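Local coordinates for protein SidF, inhibitor of growth family, member 3 (Legionella pneumophila subsp. pneumophila, PDB 4FYE) that probably removes a phosphate from phosphoinositide lipids of membranes, acting as a Legionella phosphoinositide phosphatase, at residues A[238-251]-A[264-278]. The protein carries 1 engineered substitution. Numbering follows the deposited sequence.
Sequences DLVLGNSSMARMIA and HDSFSGPGARMPYSD
A buried, bidentate salt bridge on one face of a β-hairpin is the striking feature here: Arg248 meets Asp265 side-on, one nitrogen to each carboxylate oxygen, with the two planes only 24° apart. Arg248 NE lies 2.7 Å from Asp265 OD1 and NH2 2.8 Å from OD2. The long arginine chain, bent at chi2 (80°), carries its guanidinium diagonally past its own cross-strand pair, Phe267. Asp265 also forms salt bridges with Arg308 and Arg312, and Arg248 NH1 with Asp311, so each charge has further partners of opposite sign. Antiparallel strands 247-251 and 264-268 pair through Ala247–Ser268, Met249–Ser266 and Ala251–His264, each joined by two backbone bonds; strand 264-268 belongs to an edge strand of the mixed sheet. On the face opposite the salt bridge, the long, unbranched Met249 brings CE to the His264 ring edge, 3.3 Å from NE2, where helix 652-668 packs against both residues. That NE2 also shares a hydrogen bond with Ser266 OG, a hydroxyl small enough to fit beside the ring. Beyond the strands, Gly269, lacking a side chain, lets Ser245 O lie close, and a cis peptide leads into Pro270, whose compact ring packs CB 4.0 Å from Met246 SD. The flat Phe267 ring offers a face to the extended Met246, whose CE makes a CH-pi contact 3.6 Å from the ring centroid.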
# COMPACT_ATOMS: atom_id res chain seq x y z
N ASP A 238 6.00 21.06 14.52
CA ASP A 238 6.23 19.60 14.55
C ASP A 238 4.93 18.76 14.61
O ASP A 238 3.81 19.31 14.60
CB ASP A 238 7.17 19.26 15.73
CG ASP A 238 6.52 19.46 17.12
OD1 ASP A 238 5.56 20.25 17.28
OD2 ASP A 238 7.00 18.81 18.07
N LEU A 239 5.07 17.44 14.69
CA LEU A 239 3.94 16.51 14.92
C LEU A 239 2.63 16.88 14.21
O LEU A 239 1.63 17.19 14.85
CB LEU A 239 3.68 16.28 16.43
CG LEU A 239 4.48 15.16 17.08
CD1 LEU A 239 5.86 15.67 17.47
CD2 LEU A 239 3.80 14.57 18.31
N VAL A 240 2.66 16.85 12.88
CA VAL A 240 1.46 16.94 12.07
C VAL A 240 0.65 15.63 12.20
O VAL A 240 1.22 14.54 12.43
CB VAL A 240 1.78 17.19 10.59
CG1 VAL A 240 0.65 17.98 9.93
CG2 VAL A 240 3.12 17.93 10.44
N LEU A 241 -0.66 15.76 12.07
CA LEU A 241 -1.52 14.59 12.07
C LEU A 241 -1.92 14.20 10.66
O LEU A 241 -1.85 15.02 9.73
CB LEU A 241 -2.79 14.85 12.84
CG LEU A 241 -2.63 15.32 14.27
CD1 LEU A 241 -4.02 15.52 14.86
CD2 LEU A 241 -1.83 14.31 15.08
N GLY A 242 -2.36 12.94 10.54
CA GLY A 242 -2.81 12.43 9.27
C GLY A 242 -1.85 11.46 8.62
O GLY A 242 -0.63 11.55 8.80
N ASN A 243 -2.43 10.51 7.91
CA ASN A 243 -1.70 9.60 7.03
C ASN A 243 -1.24 10.22 5.69
O ASN A 243 -1.76 11.25 5.22
CB ASN A 243 -2.55 8.35 6.76
CG ASN A 243 -2.55 7.40 7.93
OD1 ASN A 243 -1.48 7.05 8.43
ND2 ASN A 243 -3.74 7.00 8.40
N SER A 244 -0.27 9.60 5.06
CA SER A 244 0.03 10.03 3.71
C SER A 244 0.59 8.89 2.89
O SER A 244 0.93 7.80 3.41
CB SER A 244 0.86 11.35 3.62
OG SER A 244 2.15 11.25 4.22
N SER A 245 0.62 9.18 1.59
CA SER A 245 0.90 8.21 0.56
C SER A 245 -0.12 7.03 0.61
O SER A 245 0.24 5.90 0.25
CB SER A 245 2.40 7.79 0.63
OG SER A 245 2.65 6.47 0.14
N MET A 246 -1.37 7.28 1.07
CA MET A 246 -2.39 6.21 1.01
C MET A 246 -3.18 6.26 -0.25
O MET A 246 -3.86 7.24 -0.55
CB MET A 246 -3.35 6.16 2.20
CG MET A 246 -3.84 4.76 2.49
SD MET A 246 -4.66 4.63 4.08
CE MET A 246 -5.37 2.99 3.85
N ALA A 247 -3.10 5.19 -1.00
CA ALA A 247 -3.89 5.10 -2.20
C ALA A 247 -4.57 3.73 -2.28
O ALA A 247 -4.07 2.72 -1.74
CB ALA A 247 -2.96 5.28 -3.42
N ARG A 248 -5.66 3.71 -3.01
CA ARG A 248 -6.43 2.54 -3.22
C ARG A 248 -5.86 2.00 -4.54
O ARG A 248 -5.78 2.73 -5.55
CB ARG A 248 -7.90 2.92 -3.41
CG ARG A 248 -8.82 1.76 -3.77
CD ARG A 248 -9.18 0.97 -2.45
NE ARG A 248 -10.23 0.05 -2.77
CZ ARG A 248 -11.52 0.39 -2.75
NH1 ARG A 248 -11.87 1.60 -2.35
NH2 ARG A 248 -12.44 -0.50 -3.14
N MET A 249 -5.49 0.74 -4.52
CA MET A 249 -4.88 0.09 -5.67
C MET A 249 -5.87 -0.91 -6.29
O MET A 249 -6.32 -1.86 -5.64
CB MET A 249 -3.64 -0.63 -5.24
CG MET A 249 -2.95 -1.39 -6.34
SD MET A 249 -1.21 -1.70 -5.88
CE MET A 249 -1.48 -3.21 -5.00
N ILE A 250 -6.24 -0.66 -7.54
CA ILE A 250 -7.14 -1.50 -8.26
C ILE A 250 -6.45 -1.98 -9.55
O ILE A 250 -5.84 -1.19 -10.25
CB ILE A 250 -8.31 -0.69 -8.72
CG1 ILE A 250 -8.86 0.14 -7.57
CG2 ILE A 250 -9.34 -1.63 -9.31
CD1 ILE A 250 -9.67 -0.67 -6.59
N ALA A 251 -6.61 -3.25 -9.89
CA ALA A 251 -6.07 -3.78 -11.13
C ALA A 251 -7.14 -4.64 -11.73
O ALA A 251 -7.86 -5.32 -11.02
CB ALA A 251 -4.83 -4.61 -10.85
N HIS A 264 -7.94 -7.21 -8.54
CA HIS A 264 -7.26 -6.86 -7.29
C HIS A 264 -7.72 -5.53 -6.78
O HIS A 264 -7.86 -4.54 -7.55
CB HIS A 264 -5.75 -6.87 -7.47
CG HIS A 264 -4.98 -6.51 -6.22
ND1 HIS A 264 -4.81 -7.37 -5.21
CD2 HIS A 264 -4.29 -5.36 -5.87
CE1 HIS A 264 -4.09 -6.82 -4.24
NE2 HIS A 264 -3.76 -5.58 -4.64
N ASP A 265 -7.89 -5.47 -5.47
CA ASP A 265 -8.39 -4.32 -4.78
C ASP A 265 -7.77 -4.29 -3.34
O ASP A 265 -8.15 -5.10 -2.47
CB ASP A 265 -9.91 -4.41 -4.74
CG ASP A 265 -10.55 -3.22 -3.99
OD1 ASP A 265 -9.84 -2.56 -3.16
OD2 ASP A 265 -11.74 -2.93 -4.27
N SER A 266 -6.80 -3.40 -3.10
CA SER A 266 -6.14 -3.32 -1.82
C SER A 266 -5.58 -1.93 -1.66
O SER A 266 -5.98 -1.00 -2.41
CB SER A 266 -5.05 -4.38 -1.70
OG SER A 266 -3.88 -4.12 -2.47
N PHE A 267 -4.67 -1.77 -0.70
CA PHE A 267 -4.13 -0.44 -0.43
C PHE A 267 -2.65 -0.36 -0.68
O PHE A 267 -1.86 -1.24 -0.27
CB PHE A 267 -4.41 0.00 1.04
CG PHE A 267 -5.82 0.43 1.29
CD1 PHE A 267 -6.29 1.66 0.77
CD2 PHE A 267 -6.69 -0.37 2.06
CE1 PHE A 267 -7.60 2.07 0.98
CE2 PHE A 267 -8.00 0.04 2.29
CZ PHE A 267 -8.48 1.24 1.71
N SER A 268 -2.24 0.73 -1.29
CA SER A 268 -0.83 1.05 -1.26
C SER A 268 -0.67 2.05 -0.14
O SER A 268 -1.30 3.13 -0.15
CB SER A 268 -0.34 1.62 -2.60
OG SER A 268 0.75 2.50 -2.45
N GLY A 269 0.17 1.72 0.82
CA GLY A 269 0.25 2.49 2.04
C GLY A 269 -0.74 1.94 3.04
O GLY A 269 -1.31 0.89 2.85
N PRO A 270 -0.93 2.65 4.14
CA PRO A 270 -0.27 3.93 4.36
C PRO A 270 1.20 3.74 4.66
O PRO A 270 1.64 2.66 5.02
CB PRO A 270 -0.99 4.46 5.59
CG PRO A 270 -1.34 3.24 6.35
CD PRO A 270 -1.55 2.14 5.36
N GLY A 271 1.95 4.82 4.54
CA GLY A 271 3.37 4.79 4.79
C GLY A 271 3.39 4.82 6.29
O GLY A 271 2.39 4.47 6.90
N ALA A 272 4.50 5.18 6.91
CA ALA A 272 4.52 5.11 8.35
C ALA A 272 3.35 5.94 8.88
O ALA A 272 3.07 7.04 8.40
CB ALA A 272 5.83 5.64 8.89
N ARG A 273 2.67 5.37 9.86
CA ARG A 273 1.47 5.95 10.43
C ARG A 273 1.92 6.94 11.45
O ARG A 273 1.12 7.57 12.12
CB ARG A 273 0.67 4.88 11.15
CG ARG A 273 -0.29 4.12 10.27
CD ARG A 273 -0.44 2.70 10.77
NE ARG A 273 -0.24 1.76 9.69
CZ ARG A 273 -1.12 0.83 9.35
NH1 ARG A 273 -2.25 0.73 10.01
NH2 ARG A 273 -0.86 0.02 8.36
N MET A 274 3.22 7.03 11.60
CA MET A 274 3.77 7.80 12.64
C MET A 274 4.68 8.77 12.03
O MET A 274 5.34 8.46 11.06
CB MET A 274 4.50 6.91 13.56
CG MET A 274 5.49 6.06 12.85
SD MET A 274 6.70 5.76 14.14
CE MET A 274 5.90 4.30 14.78
N PRO A 275 4.72 9.97 12.60
CA PRO A 275 5.63 10.96 12.07
C PRO A 275 7.07 10.63 12.52
O PRO A 275 7.56 11.08 13.57
CB PRO A 275 5.10 12.28 12.65
CG PRO A 275 4.09 11.91 13.71
CD PRO A 275 4.05 10.42 13.84
N TYR A 276 7.70 9.81 11.71
CA TYR A 276 9.11 9.45 11.78
C TYR A 276 10.12 10.55 12.18
O TYR A 276 10.91 10.37 13.11
CB TYR A 276 9.54 8.86 10.42
CG TYR A 276 9.05 9.59 9.13
CD1 TYR A 276 8.33 10.81 9.17
CD2 TYR A 276 9.35 9.05 7.88
CE1 TYR A 276 7.91 11.43 7.99
CE2 TYR A 276 8.94 9.66 6.71
CZ TYR A 276 8.23 10.85 6.77
OH TYR A 276 7.85 11.41 5.58
N SER A 277 10.07 11.68 11.47
CA SER A 277 11.07 12.73 11.56
C SER A 277 11.18 13.34 12.95
O SER A 277 12.27 13.67 13.41
CB SER A 277 10.75 13.83 10.54
OG SER A 277 9.39 14.18 10.60
N ASP A 278 10.05 13.49 13.61
CA ASP A 278 9.99 14.15 14.89
C ASP A 278 10.78 13.36 15.92
O ASP A 278 11.11 13.86 16.99
CB ASP A 278 8.54 14.33 15.33
CG ASP A 278 7.75 15.21 14.37
OD1 ASP A 278 7.65 16.43 14.62
OD2 ASP A 278 7.22 14.69 13.37